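Local coordinates for UPF0255 protein frsA (Vibrio vulnificus, PDB 4I4C), which probably hydrolyses carboxylic esters as a member of the FrsA family of alpha/beta hydrolases, and can bind hexanoic acid, at residues 22-27 and 80-85; 111-116 and 123-128; 162-167 and 208-213; 225-230 and 249-254; 233-238 and 245-250. All blocks are in the same frame, centred on the assembly; numbering follows the deposited sequence.

Interaction 1 of 5, residues 22-27 and 80-85; sequences ETSALT and SRTDEQ
The side chain of E22 leaves the backbone with CG anti to N (chi1 -167°) and bends at CG (chi2 -86°), which folds its carboxylate back over the start of the helix and turns OE1 to T82. On T82 the hydroxyl lies beside its own backbone N, which brings it up to that oxygen. T82 OG1 donates to E22 OE1 over 2.7 Å, arriving on the anti side and 28° out of the carboxylate plane. The same oxygen takes a second hydrogen bond on its syn lone pair, from S24 OG at a short 2.5 Å, so that two hydroxyls hold OE1 and probably limit the rotation of the carboxylate. Its other oxygen, E22 OE2, accepts from S24 N at 3.0 Å, an almost straight bond met from above the plane. Beside this polar cluster the methyl T82 CG2 packs against A25 CB at 4.0 Å. T89, in the loop that follows, touches both E22 and S24, and its hydroxyl accepts from D83 N. With its carboxylate bonded to the backbone N two residues on, E22 is the N-cap of the short helix 23-26, and T82 ties that cap to the loop between helices 64-75 and 98-114.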
# COMPACT_ATOMS: atom_id res chain seq x y z
N GLU A 22 8.35 -18.08 -11.90
CA GLU A 22 7.00 -17.60 -11.62
C GLU A 22 6.80 -17.23 -10.15
O GLU A 22 7.24 -17.95 -9.25
CB GLU A 22 5.96 -18.62 -12.06
CG GLU A 22 4.54 -18.07 -12.11
CD GLU A 22 3.82 -18.15 -10.77
OE1 GLU A 22 3.94 -19.18 -10.08
OE2 GLU A 22 3.12 -17.17 -10.41
N THR A 23 6.10 -16.12 -9.95
CA THR A 23 5.85 -15.51 -8.64
C THR A 23 5.51 -16.48 -7.52
O THR A 23 6.16 -16.46 -6.47
CB THR A 23 4.72 -14.45 -8.75
OG1 THR A 23 5.03 -13.56 -9.83
CG2 THR A 23 4.60 -13.64 -7.45
N SER A 24 4.51 -17.33 -7.72
CA SER A 24 4.10 -18.23 -6.65
C SER A 24 5.15 -19.29 -6.26
O SER A 24 5.01 -19.97 -5.25
CB SER A 24 2.74 -18.88 -6.94
OG SER A 24 2.83 -19.89 -7.94
N ALA A 25 6.22 -19.40 -7.05
CA ALA A 25 7.21 -20.45 -6.87
C ALA A 25 8.49 -19.88 -6.28
O ALA A 25 9.41 -20.61 -5.94
CB ALA A 25 7.52 -21.13 -8.23
N LEU A 26 8.54 -18.56 -6.14
CA LEU A 26 9.76 -17.89 -5.71
C LEU A 26 10.20 -18.18 -4.28
O LEU A 26 11.36 -18.50 -4.02
CB LEU A 26 9.63 -16.39 -5.93
CG LEU A 26 9.63 -16.02 -7.41
CD1 LEU A 26 9.30 -14.56 -7.58
CD2 LEU A 26 10.97 -16.36 -8.06
N THR A 27 9.26 -18.07 -3.35
CA THR A 27 9.59 -18.16 -1.94
C THR A 27 9.89 -19.59 -1.58
O THR A 27 9.13 -20.50 -1.93
CB THR A 27 8.44 -17.62 -1.09
OG1 THR A 27 8.10 -16.30 -1.55
CG2 THR A 27 8.82 -17.56 0.39
N SER A 80 1.02 -23.26 -19.50
CA SER A 80 1.28 -24.03 -18.29
C SER A 80 1.38 -23.13 -17.08
O SER A 80 2.01 -22.06 -17.11
CB SER A 80 2.56 -24.86 -18.43
OG SER A 80 2.34 -26.01 -19.24
N ARG A 81 0.76 -23.59 -15.99
CA ARG A 81 0.75 -22.87 -14.73
C ARG A 81 1.59 -23.60 -13.68
O ARG A 81 1.71 -24.83 -13.71
CB ARG A 81 -0.70 -22.71 -14.24
CG ARG A 81 -1.54 -21.83 -15.16
CD ARG A 81 -2.93 -21.58 -14.61
NE ARG A 81 -3.60 -20.54 -15.39
CZ ARG A 81 -4.24 -20.79 -16.53
NH1 ARG A 81 -4.27 -22.04 -16.98
NH2 ARG A 81 -4.82 -19.80 -17.21
N THR A 82 2.17 -22.85 -12.75
CA THR A 82 2.88 -23.45 -11.63
C THR A 82 1.92 -24.36 -10.88
O THR A 82 2.28 -25.47 -10.48
CB THR A 82 3.45 -22.37 -10.69
OG1 THR A 82 4.30 -21.50 -11.45
CG2 THR A 82 4.26 -23.01 -9.57
N ASP A 83 0.67 -23.91 -10.76
CA ASP A 83 -0.38 -24.67 -10.10
C ASP A 83 -1.66 -24.36 -10.83
O ASP A 83 -2.12 -23.22 -10.83
CB ASP A 83 -0.52 -24.24 -8.63
CG ASP A 83 -1.33 -25.24 -7.81
OD1 ASP A 83 -2.37 -25.73 -8.29
OD2 ASP A 83 -0.92 -25.53 -6.66
N GLU A 84 -2.24 -25.37 -11.48
CA GLU A 84 -3.40 -25.13 -12.34
C GLU A 84 -4.63 -24.66 -11.56
O GLU A 84 -5.54 -24.07 -12.13
CB GLU A 84 -3.71 -26.36 -13.21
CG GLU A 84 -2.61 -26.72 -14.24
CD GLU A 84 -2.47 -25.71 -15.37
OE1 GLU A 84 -3.47 -25.07 -15.75
OE2 GLU A 84 -1.33 -25.56 -15.89
N GLN A 85 -4.65 -24.91 -10.25
CA GLN A 85 -5.74 -24.38 -9.40
C GLN A 85 -5.71 -22.86 -9.39
O GLN A 85 -6.75 -22.20 -9.28
CB GLN A 85 -5.61 -24.90 -7.96
CG GLN A 85 -6.79 -24.51 -7.06
CD GLN A 85 -6.62 -24.98 -5.62
OE1 GLN A 85 -6.34 -26.15 -5.37
NE2 GLN A 85 -6.79 -24.06 -4.66

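Interaction 2 of 5, residues 111-116 and 123-128; sequences KRAGEM and EALFSA
A113 and A124 meet methyl to methyl, CB to CB at 3.8 Å, where the last turn of helix 98-114 faces the first turns of helix 121-136. Their CA atoms are 5.3 Å apart, a close approach for two helical backbones that is possible because both residues carry only a methyl group. The CB of A113 also touches L125 CG at 3.8 Å, so this one methyl rests against two consecutive residues of the opposing helix. L125 holds its CG beside its own backbone N (chi1 -74°), which carries the branched end toward A113 although its CB starts off to one side; CD2 lies 4.0 Å from A113 CB. At the margin, the extended side chain of M116 reaches back from the loop after the helix and lays its sulfur, SD, 4.2 Å from A124 CB. Further out, L125 packs on Q110 of helix 98-114 and on E159 and A160 of helix 144-163, so it fills the junction of three helices. The next residue, F126, points to another side of its helix, toward Y157 of helix 144-163, while E123 forms a salt bridge with R214. The segments 111-116 and 123-128 share no hydrogen bond, and the touching groups are methyls, a leucine branch and a thioether: the turn of this helical hairpin is closed by dispersion and the burial of apolar surface.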
# COMPACT_ATOMS: atom_id res chain seq x y z
N LYS A 111 0.62 4.31 -24.68
CA LYS A 111 0.41 4.62 -26.11
C LYS A 111 -0.63 5.73 -26.31
O LYS A 111 -0.37 6.70 -27.02
CB LYS A 111 -0.03 3.38 -26.91
CG LYS A 111 1.12 2.54 -27.46
CD LYS A 111 0.67 1.68 -28.66
CE LYS A 111 1.06 0.21 -28.49
NZ LYS A 111 2.52 0.03 -28.23
N ARG A 112 -1.80 5.58 -25.72
CA ARG A 112 -2.82 6.62 -25.80
C ARG A 112 -2.30 7.96 -25.26
O ARG A 112 -2.74 9.03 -25.70
CB ARG A 112 -4.09 6.23 -25.05
CG ARG A 112 -4.81 5.00 -25.60
CD ARG A 112 -6.20 4.88 -24.99
NE ARG A 112 -6.93 3.71 -25.48
CZ ARG A 112 -6.92 2.52 -24.89
NH1 ARG A 112 -6.22 2.34 -23.78
NH2 ARG A 112 -7.62 1.51 -25.41
N ALA A 113 -1.37 7.90 -24.31
CA ALA A 113 -0.80 9.10 -23.69
C ALA A 113 -0.06 10.00 -24.70
O ALA A 113 -0.11 11.23 -24.60
CB ALA A 113 0.14 8.72 -22.54
N GLY A 114 0.61 9.38 -25.67
CA GLY A 114 1.34 10.11 -26.69
C GLY A 114 0.43 10.79 -27.70
O GLY A 114 0.87 11.67 -28.46
N GLU A 115 -0.84 10.40 -27.72
CA GLU A 115 -1.81 11.00 -28.64
C GLU A 115 -2.83 11.85 -27.88
O GLU A 115 -3.87 12.24 -28.42
CB GLU A 115 -2.49 9.93 -29.50
CG GLU A 115 -1.52 9.18 -30.41
CD GLU A 115 -0.77 10.10 -31.37
OE1 GLU A 115 -1.33 11.14 -31.78
OE2 GLU A 115 0.40 9.78 -31.70
N MET A 116 -2.51 12.12 -26.63
CA MET A 116 -3.20 13.12 -25.83
C MET A 116 -2.19 14.20 -25.44
O MET A 116 -0.98 14.04 -25.64
CB MET A 116 -3.82 12.50 -24.58
CG MET A 116 -5.08 11.69 -24.83
SD MET A 116 -5.45 10.60 -23.45
CE MET A 116 -7.00 9.85 -23.98
N GLU A 123 -3.11 12.04 -17.14
CA GLU A 123 -3.97 11.04 -16.53
C GLU A 123 -3.78 9.66 -17.14
O GLU A 123 -3.97 8.64 -16.46
CB GLU A 123 -5.42 11.47 -16.61
CG GLU A 123 -5.75 12.64 -15.69
CD GLU A 123 -5.31 12.37 -14.25
OE1 GLU A 123 -5.61 11.27 -13.74
OE2 GLU A 123 -4.67 13.26 -13.65
N ALA A 124 -3.39 9.62 -18.41
CA ALA A 124 -3.22 8.34 -19.07
C ALA A 124 -1.95 7.70 -18.52
O ALA A 124 -1.86 6.48 -18.37
CB ALA A 124 -3.14 8.52 -20.60
N LEU A 125 -0.97 8.54 -18.21
CA LEU A 125 0.29 8.02 -17.70
C LEU A 125 0.13 7.52 -16.26
O LEU A 125 0.73 6.51 -15.89
CB LEU A 125 1.43 9.04 -17.84
CG LEU A 125 1.97 9.26 -19.27
CD1 LEU A 125 2.76 10.56 -19.38
CD2 LEU A 125 2.83 8.08 -19.70
N PHE A 126 -0.67 8.23 -15.46
CA PHE A 126 -1.00 7.78 -14.11
C PHE A 126 -1.74 6.45 -14.16
O PHE A 126 -1.44 5.55 -13.39
CB PHE A 126 -1.84 8.83 -13.36
CG PHE A 126 -1.02 9.96 -12.77
CD1 PHE A 126 0.10 9.68 -11.99
CD2 PHE A 126 -1.37 11.28 -12.99
CE1 PHE A 126 0.87 10.71 -11.45
CE2 PHE A 126 -0.62 12.32 -12.44
CZ PHE A 126 0.50 12.03 -11.68
N SER A 127 -2.69 6.31 -15.09
CA SER A 127 -3.33 5.02 -15.32
C SER A 127 -2.32 3.92 -15.65
O SER A 127 -2.45 2.78 -15.21
CB SER A 127 -4.33 5.12 -16.47
OG SER A 127 -5.41 5.93 -16.09
N ALA A 128 -1.32 4.28 -16.45
CA ALA A 128 -0.30 3.33 -16.88
C ALA A 128 0.54 2.87 -15.70
O ALA A 128 0.83 1.67 -15.54
CB ALA A 128 0.59 3.96 -17.93

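Interaction 3 of 5, residues 162-167 and 208-213; sequences KKSKYI and DMWRLF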
# COMPACT_ATOMS: atom_id res chain seq x y z
N LYS A 162 5.18 15.16 -14.54
CA LYS A 162 5.78 16.19 -15.37
C LYS A 162 4.75 16.83 -16.31
O LYS A 162 4.86 18.00 -16.66
CB LYS A 162 6.93 15.59 -16.18
CG LYS A 162 7.86 16.61 -16.81
CD LYS A 162 8.46 17.54 -15.77
CE LYS A 162 9.43 18.51 -16.41
NZ LYS A 162 10.43 17.77 -17.23
N LYS A 163 3.75 16.04 -16.68
CA LYS A 163 2.71 16.48 -17.60
C LYS A 163 1.56 17.17 -16.87
O LYS A 163 0.79 17.91 -17.48
CB LYS A 163 2.17 15.27 -18.39
CG LYS A 163 1.41 15.62 -19.67
CD LYS A 163 2.35 16.00 -20.81
CE LYS A 163 1.57 16.32 -22.10
NZ LYS A 163 1.54 17.79 -22.43
N SER A 164 1.45 16.92 -15.57
CA SER A 164 0.31 17.40 -14.81
C SER A 164 0.40 18.90 -14.61
O SER A 164 1.50 19.46 -14.51
CB SER A 164 0.23 16.71 -13.44
OG SER A 164 -0.96 17.10 -12.78
N LYS A 165 -0.76 19.54 -14.54
CA LYS A 165 -0.84 20.93 -14.12
C LYS A 165 -0.53 21.05 -12.63
O LYS A 165 -0.23 22.13 -12.14
CB LYS A 165 -2.24 21.48 -14.43
CG LYS A 165 -3.30 21.04 -13.43
CD LYS A 165 -4.72 21.21 -13.96
CE LYS A 165 -5.70 21.48 -12.82
NZ LYS A 165 -7.12 21.20 -13.17
N TYR A 166 -0.60 19.94 -11.90
CA TYR A 166 -0.24 19.94 -10.48
C TYR A 166 1.26 19.77 -10.31
O TYR A 166 1.96 19.38 -11.23
CB TYR A 166 -0.97 18.83 -9.72
CG TYR A 166 -2.47 18.95 -9.70
CD1 TYR A 166 -3.12 19.66 -8.70
CD2 TYR A 166 -3.25 18.32 -10.66
CE1 TYR A 166 -4.50 19.76 -8.67
CE2 TYR A 166 -4.63 18.42 -10.64
CZ TYR A 166 -5.25 19.14 -9.64
OH TYR A 166 -6.62 19.25 -9.60
N ILE A 167 1.75 20.03 -9.11
CA ILE A 167 3.18 20.01 -8.90
C ILE A 167 3.62 18.81 -8.07
O ILE A 167 3.20 18.66 -6.92
CB ILE A 167 3.64 21.31 -8.23
CG1 ILE A 167 3.23 22.52 -9.09
CG2 ILE A 167 5.14 21.28 -7.98
CD1 ILE A 167 3.89 23.81 -8.68
N ASP A 208 0.70 4.42 -5.76
CA ASP A 208 -0.62 3.84 -6.02
C ASP A 208 -1.77 4.69 -5.48
O ASP A 208 -2.90 4.22 -5.42
CB ASP A 208 -0.74 2.42 -5.41
CG ASP A 208 0.22 1.41 -6.02
OD1 ASP A 208 0.88 1.75 -7.02
OD2 ASP A 208 0.31 0.28 -5.49
N MET A 209 -1.50 5.95 -5.13
CA MET A 209 -2.52 6.76 -4.44
C MET A 209 -2.76 8.13 -5.06
O MET A 209 -3.21 9.06 -4.38
CB MET A 209 -2.12 6.94 -2.96
CG MET A 209 -2.12 5.62 -2.19
SD MET A 209 -1.31 5.71 -0.59
CE MET A 209 0.40 6.05 -1.06
N TRP A 210 -2.43 8.25 -6.35
CA TRP A 210 -2.65 9.48 -7.11
C TRP A 210 -4.07 10.04 -6.98
O TRP A 210 -4.25 11.24 -6.85
CB TRP A 210 -2.31 9.28 -8.59
CG TRP A 210 -2.81 10.41 -9.41
CD1 TRP A 210 -3.84 10.38 -10.30
CD2 TRP A 210 -2.33 11.76 -9.39
NE1 TRP A 210 -4.02 11.63 -10.85
CE2 TRP A 210 -3.11 12.49 -10.31
CE3 TRP A 210 -1.31 12.41 -8.70
CZ2 TRP A 210 -2.91 13.85 -10.54
CZ3 TRP A 210 -1.11 13.77 -8.93
CH2 TRP A 210 -1.90 14.47 -9.84
N ARG A 211 -5.08 9.18 -6.98
CA ARG A 211 -6.47 9.65 -6.89
C ARG A 211 -6.83 10.16 -5.49
O ARG A 211 -7.80 10.90 -5.31
CB ARG A 211 -7.45 8.57 -7.36
CG ARG A 211 -7.21 8.14 -8.80
CD ARG A 211 -8.51 7.98 -9.60
NE ARG A 211 -8.22 7.88 -11.04
CZ ARG A 211 -9.14 7.67 -11.99
NH1 ARG A 211 -10.42 7.52 -11.67
NH2 ARG A 211 -8.76 7.59 -13.27
N LEU A 212 -6.06 9.75 -4.48
CA LEU A 212 -6.27 10.27 -3.13
C LEU A 212 -6.03 11.77 -3.16
O LEU A 212 -6.83 12.55 -2.64
CB LEU A 212 -5.33 9.61 -2.14
CG LEU A 212 -5.39 10.16 -0.72
CD1 LEU A 212 -6.83 10.07 -0.22
CD2 LEU A 212 -4.44 9.34 0.15
N PHE A 213 -4.92 12.17 -3.79
CA PHE A 213 -4.60 13.58 -3.99
C PHE A 213 -5.53 14.25 -5.01
O PHE A 213 -6.12 15.29 -4.72
CB PHE A 213 -3.13 13.75 -4.43
CG PHE A 213 -2.77 15.16 -4.84
CD1 PHE A 213 -2.53 16.13 -3.88
CD2 PHE A 213 -2.64 15.50 -6.17
CE1 PHE A 213 -2.18 17.42 -4.25
CE2 PHE A 213 -2.30 16.80 -6.54
CZ PHE A 213 -2.06 17.75 -5.58
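Two aromatic side chains from one helix, W210 and F213, converge on the single ring of Y166, and they do so differently. F213 turns its edge to the face of Y166 in an offset edge-to-face pair, the planes 80° apart and the centroids separated by 5.3 Å. Its leading atom, F213 CE2, lies 3.7 Å from Y166 CD1, well off the middle of the tyrosine ring. W210 comes with the far corner of its six-membered ring: CH2 is 4.2 Å from Y166 CD2, which sits near the plane of the indole, and the two side chains cross at about a right angle. Both W210 and F213 hold CG anti to the backbone N (chi1 167° and 172°), and being three residues apart they project from neighbouring turns. On the other segment, S164 OG accepts a hydrogen bond from Y166 N at 3.0 Å, an ST turn that shapes the exit from the helix and sets the hydroxyl oxygen 4.1 Å from W210 CH2. M209 and L212, between and beside these aromatics in sequence, belong to the pocket of the bound polyether. W210 is also stacked on F126 of helix 121-136, and F213 packs against M224 of strand 223-226. The contact thus lies where helix 144-163 gives way to edge strand 167-175, with helix 210-217 wedged between the helical region and the central sheet.

Interaction 4 of 5, residues 225-230 and 249-254; sequences LTVDMP and QAVLNE
V251 faces strand 223-226 and its continuation from the helix, and its CB splits into two methyls that meet different residues of the segment 225-230. One, CG1, lies anti to the backbone N (chi1 171°) and runs up against L225 CD2. The separation of 3.5 Å is shorter than the usual van der Waals distance between methyl carbons, so the packing here is tight. The other methyl, CG2, stands beside the backbone N and faces V227, whose CG2 is 4.2 Å away. L225 and V227 are two residues apart in an extended chain, and for that reason their side chains emerge on the same side, toward the helix, and V251 sits across from both. This is the helix-on-sheet layering of the alpha/beta hydrolase fold: helix 246-254 packs over the sheet in the connection from strand 223-226 to strand 266-271. L225 brings its CD2 methyl to V251 by holding CG anti to the backbone N, chi1 -178°, and the two side chains run alongside each other, pointing opposite ways. Around them the apolar layer goes on, with V251 also resting on I173 and I180 of the two antiparallel strands and L225 on L171 and L184. V227 packs in addition on H248, one turn earlier on the helix, while its carbonyl oxygen accepts a hydrogen bond from S199 OG at the end of strand 193-199.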
# COMPACT_ATOMS: atom_id res chain seq x y z
N LEU A 225 2.11 13.82 0.65
CA LEU A 225 3.50 13.40 0.65
C LEU A 225 3.54 11.90 0.86
O LEU A 225 3.33 11.43 1.97
CB LEU A 225 4.26 14.12 1.76
CG LEU A 225 5.76 13.83 1.87
CD1 LEU A 225 6.45 14.21 0.58
CD2 LEU A 225 6.35 14.60 3.04
N THR A 226 3.76 11.15 -0.21
CA THR A 226 3.75 9.69 -0.11
C THR A 226 5.10 9.13 0.36
O THR A 226 6.16 9.66 0.04
CB THR A 226 3.33 9.02 -1.42
OG1 THR A 226 4.23 9.42 -2.47
CG2 THR A 226 1.92 9.45 -1.80
N VAL A 227 5.03 8.06 1.14
CA VAL A 227 6.21 7.40 1.66
C VAL A 227 5.97 5.89 1.67
O VAL A 227 4.86 5.45 1.96
CB VAL A 227 6.52 7.85 3.12
CG1 VAL A 227 7.83 7.25 3.59
CG2 VAL A 227 6.57 9.37 3.25
N ASP A 228 7.00 5.13 1.32
CA ASP A 228 7.01 3.67 1.46
C ASP A 228 7.50 3.23 2.85
O ASP A 228 8.56 3.66 3.31
CB ASP A 228 7.92 3.05 0.40
CG ASP A 228 7.31 3.07 -1.01
OD1 ASP A 228 6.16 2.61 -1.17
OD2 ASP A 228 7.99 3.56 -1.94
N MET A 229 6.73 2.36 3.50
CA MET A 229 7.14 1.71 4.75
C MET A 229 8.49 1.03 4.56
O MET A 229 8.84 0.65 3.43
CB MET A 229 6.12 0.63 5.14
CG MET A 229 4.76 1.15 5.55
SD MET A 229 4.85 1.79 7.23
CE MET A 229 4.89 0.26 8.16
N PRO A 230 9.27 0.85 5.64
CA PRO A 230 10.54 0.12 5.52
C PRO A 230 10.34 -1.27 4.89
O PRO A 230 9.39 -1.95 5.28
CB PRO A 230 11.00 -0.01 6.97
CG PRO A 230 10.38 1.15 7.67
CD PRO A 230 9.07 1.41 6.99
N GLN A 249 9.10 9.51 10.74
CA GLN A 249 9.54 10.48 11.74
C GLN A 249 10.59 11.38 11.12
O GLN A 249 10.60 12.60 11.33
CB GLN A 249 10.11 9.76 12.96
CG GLN A 249 10.67 10.69 14.00
CD GLN A 249 10.41 10.19 15.38
OE1 GLN A 249 10.64 9.01 15.69
NE2 GLN A 249 9.89 11.07 16.24
N ALA A 250 11.47 10.76 10.34
CA ALA A 250 12.54 11.49 9.66
C ALA A 250 11.96 12.38 8.58
O ALA A 250 12.43 13.49 8.37
CB ALA A 250 13.58 10.52 9.06
N VAL A 251 10.94 11.88 7.88
CA VAL A 251 10.28 12.70 6.86
C VAL A 251 9.54 13.86 7.55
O VAL A 251 9.54 14.98 7.04
CB VAL A 251 9.29 11.87 6.00
CG1 VAL A 251 8.47 12.79 5.12
CG2 VAL A 251 10.04 10.86 5.12
N LEU A 252 8.94 13.59 8.71
CA LEU A 252 8.28 14.64 9.48
C LEU A 252 9.29 15.71 9.92
O LEU A 252 9.06 16.91 9.72
CB LEU A 252 7.56 14.05 10.70
CG LEU A 252 6.90 15.00 11.72
CD1 LEU A 252 5.81 15.85 11.09
CD2 LEU A 252 6.35 14.21 12.90
N ASN A 253 10.41 15.27 10.48
CA ASN A 253 11.45 16.20 10.91
C ASN A 253 12.06 16.99 9.77
O ASN A 253 12.62 18.07 9.98
CB ASN A 253 12.54 15.47 11.70
CG ASN A 253 12.03 14.91 13.01
OD1 ASN A 253 11.02 15.37 13.55
ND2 ASN A 253 12.73 13.91 13.53
N GLU A 254 11.96 16.45 8.56
CA GLU A 254 12.48 17.13 7.38
C GLU A 254 11.56 18.26 6.87
O GLU A 254 12.02 19.19 6.19
CB GLU A 254 12.75 16.12 6.26
CG GLU A 254 13.40 16.73 5.02
CD GLU A 254 14.82 17.19 5.28
OE1 GLU A 254 15.44 16.68 6.24
OE2 GLU A 254 15.32 18.05 4.53

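Interaction 5 of 5, residues 233-238 and 245-250; sequences GYSSKY and SRLHQA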
# COMPACT_ATOMS: atom_id res chain seq x y z
N GLY A 233 9.13 -0.93 -1.61
CA GLY A 233 9.43 -0.00 -2.70
C GLY A 233 10.77 0.71 -2.62
O GLY A 233 11.81 0.08 -2.48
N TYR A 234 10.72 2.04 -2.69
CA TYR A 234 11.90 2.90 -2.53
C TYR A 234 12.58 2.75 -1.17
O TYR A 234 13.72 3.19 -0.98
CB TYR A 234 11.52 4.37 -2.70
CG TYR A 234 11.39 4.86 -4.12
CD1 TYR A 234 12.52 5.15 -4.88
CD2 TYR A 234 10.14 5.08 -4.69
CE1 TYR A 234 12.41 5.62 -6.19
CE2 TYR A 234 10.02 5.54 -6.00
CZ TYR A 234 11.15 5.81 -6.74
OH TYR A 234 11.02 6.28 -8.02
N SER A 235 11.86 2.18 -0.20
CA SER A 235 12.42 1.96 1.12
C SER A 235 12.84 0.51 1.33
O SER A 235 13.02 0.07 2.46
CB SER A 235 11.42 2.38 2.20
OG SER A 235 10.99 3.70 1.96
N SER A 236 13.00 -0.21 0.22
CA SER A 236 13.42 -1.61 0.25
C SER A 236 14.68 -1.85 1.08
O SER A 236 14.81 -2.88 1.73
CB SER A 236 13.64 -2.13 -1.18
OG SER A 236 14.63 -1.37 -1.86
N LYS A 237 15.61 -0.90 1.04
CA LYS A 237 16.89 -1.07 1.73
C LYS A 237 16.82 -0.74 3.22
O LYS A 237 17.80 -0.91 3.94
CB LYS A 237 17.98 -0.27 1.01
CG LYS A 237 18.21 -0.75 -0.42
CD LYS A 237 19.38 -0.05 -1.09
CE LYS A 237 19.08 1.43 -1.29
NZ LYS A 237 17.84 1.64 -2.11
N TYR A 238 15.65 -0.30 3.69
CA TYR A 238 15.45 -0.04 5.11
C TYR A 238 14.72 -1.19 5.77
O TYR A 238 13.52 -1.37 5.55
CB TYR A 238 14.65 1.24 5.32
CG TYR A 238 15.43 2.50 5.05
CD1 TYR A 238 16.41 2.94 5.93
CD2 TYR A 238 15.19 3.26 3.91
CE1 TYR A 238 17.12 4.08 5.69
CE2 TYR A 238 15.89 4.41 3.66
CZ TYR A 238 16.86 4.81 4.55
OH TYR A 238 17.57 5.96 4.31
N SER A 245 8.06 3.10 12.32
CA SER A 245 7.58 4.45 12.01
C SER A 245 8.78 5.35 11.72
O SER A 245 8.63 6.52 11.35
CB SER A 245 6.75 5.01 13.18
OG SER A 245 7.47 4.95 14.40
N ARG A 246 9.96 4.76 11.91
CA ARG A 246 11.29 5.34 11.71
C ARG A 246 11.40 6.36 10.57
O ARG A 246 11.88 7.48 10.76
CB ARG A 246 12.24 4.18 11.39
CG ARG A 246 13.64 4.29 11.93
CD ARG A 246 14.22 2.90 12.13
NE ARG A 246 14.85 2.32 10.94
CZ ARG A 246 14.32 1.36 10.19
NH1 ARG A 246 13.12 0.87 10.48
NH2 ARG A 246 14.99 0.89 9.14
N LEU A 247 11.01 5.95 9.37
CA LEU A 247 11.22 6.75 8.18
C LEU A 247 10.25 7.92 8.14
O LEU A 247 10.61 9.02 7.71
CB LEU A 247 11.08 5.88 6.92
CG LEU A 247 11.90 4.58 6.82
CD1 LEU A 247 11.69 3.90 5.44
CD2 LEU A 247 13.37 4.83 7.05
N HIS A 248 9.03 7.70 8.61
CA HIS A 248 8.05 8.77 8.68
C HIS A 248 8.43 9.89 9.66
O HIS A 248 8.14 11.07 9.42
CB HIS A 248 6.68 8.20 9.03
CG HIS A 248 6.16 7.24 8.01
ND1 HIS A 248 6.43 5.89 8.06
CD2 HIS A 248 5.43 7.44 6.89
CE1 HIS A 248 5.86 5.30 7.02
NE2 HIS A 248 5.25 6.21 6.30
N GLN A 249 9.10 9.51 10.74
CA GLN A 249 9.54 10.48 11.74
C GLN A 249 10.59 11.38 11.12
O GLN A 249 10.60 12.60 11.33
CB GLN A 249 10.11 9.76 12.96
CG GLN A 249 10.67 10.69 14.00
CD GLN A 249 10.41 10.19 15.38
OE1 GLN A 249 10.64 9.01 15.69
NE2 GLN A 249 9.89 11.07 16.24
N ALA A 250 11.47 10.76 10.34
CA ALA A 250 12.54 11.49 9.66
C ALA A 250 11.96 12.38 8.58
O ALA A 250 12.43 13.49 8.37
CB ALA A 250 13.58 10.52 9.06
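The phenol ring of Y238 has the methyl CD2 of L247 over one face. That carbon stands 3.8 Å from the ring centroid and only 14° off the ring normal, a CH-pi contact, and its nearest ring atom is Y238 CG at 3.7 Å. The guanidinium of R246 comes to the root of the same side chain, its NH2 3.9 Å from Y238 CB, with its plane turned 68° from that of the ring. At the edge of the guanidinium, in its plane, lies the carbonyl carbon of Y238. L247 puts both of its methyls to use: with CG beside the backbone N (chi1 -53°) the fork opens toward the loop, CD2 going to the ring and CD1 to S235, where it is 3.6 Å from OG. S235 and Y238 are the end residues of a type I beta turn, closed by the bond from Y238 N to S235 O at 2.9 Å, and the turn brings the two side chains round the one leucine. In the alpha/beta hydrolase domain this loop belongs to the connection from strand 223-226 to helix 246-254, folded back over the first turn of that helix. The polar ends find their partners outside the two segments: S235 OG is bonded to D228 O and Y238 OH to F175 O. R246 reaches P239 O through NH2, D243 O through NH1 and, in a salt bridge, E176 through NE.

How the interactions relate
Along the chain the first three interactions follow one another in series, while interactions 4 and 5 both end on helix 246-254, share Q249 and A250, and have centres about 7 Å apart. Interaction 2 joins helices of the helical region and touches interaction 3, about 13 Å away between centres, through the meeting of F126 and E123 with W210. Interaction 3 in turn reaches interaction 4 where M209 packs on T226, about 18 Å between centres. Interactions 2 to 5 therefore form a continuous path from the helices to the central sheet and the helix packed on it. Interaction 1 stands apart, its centre about 31 to 35 Å from the others, joining the short helix 23-26 to the loop before helix 98-114.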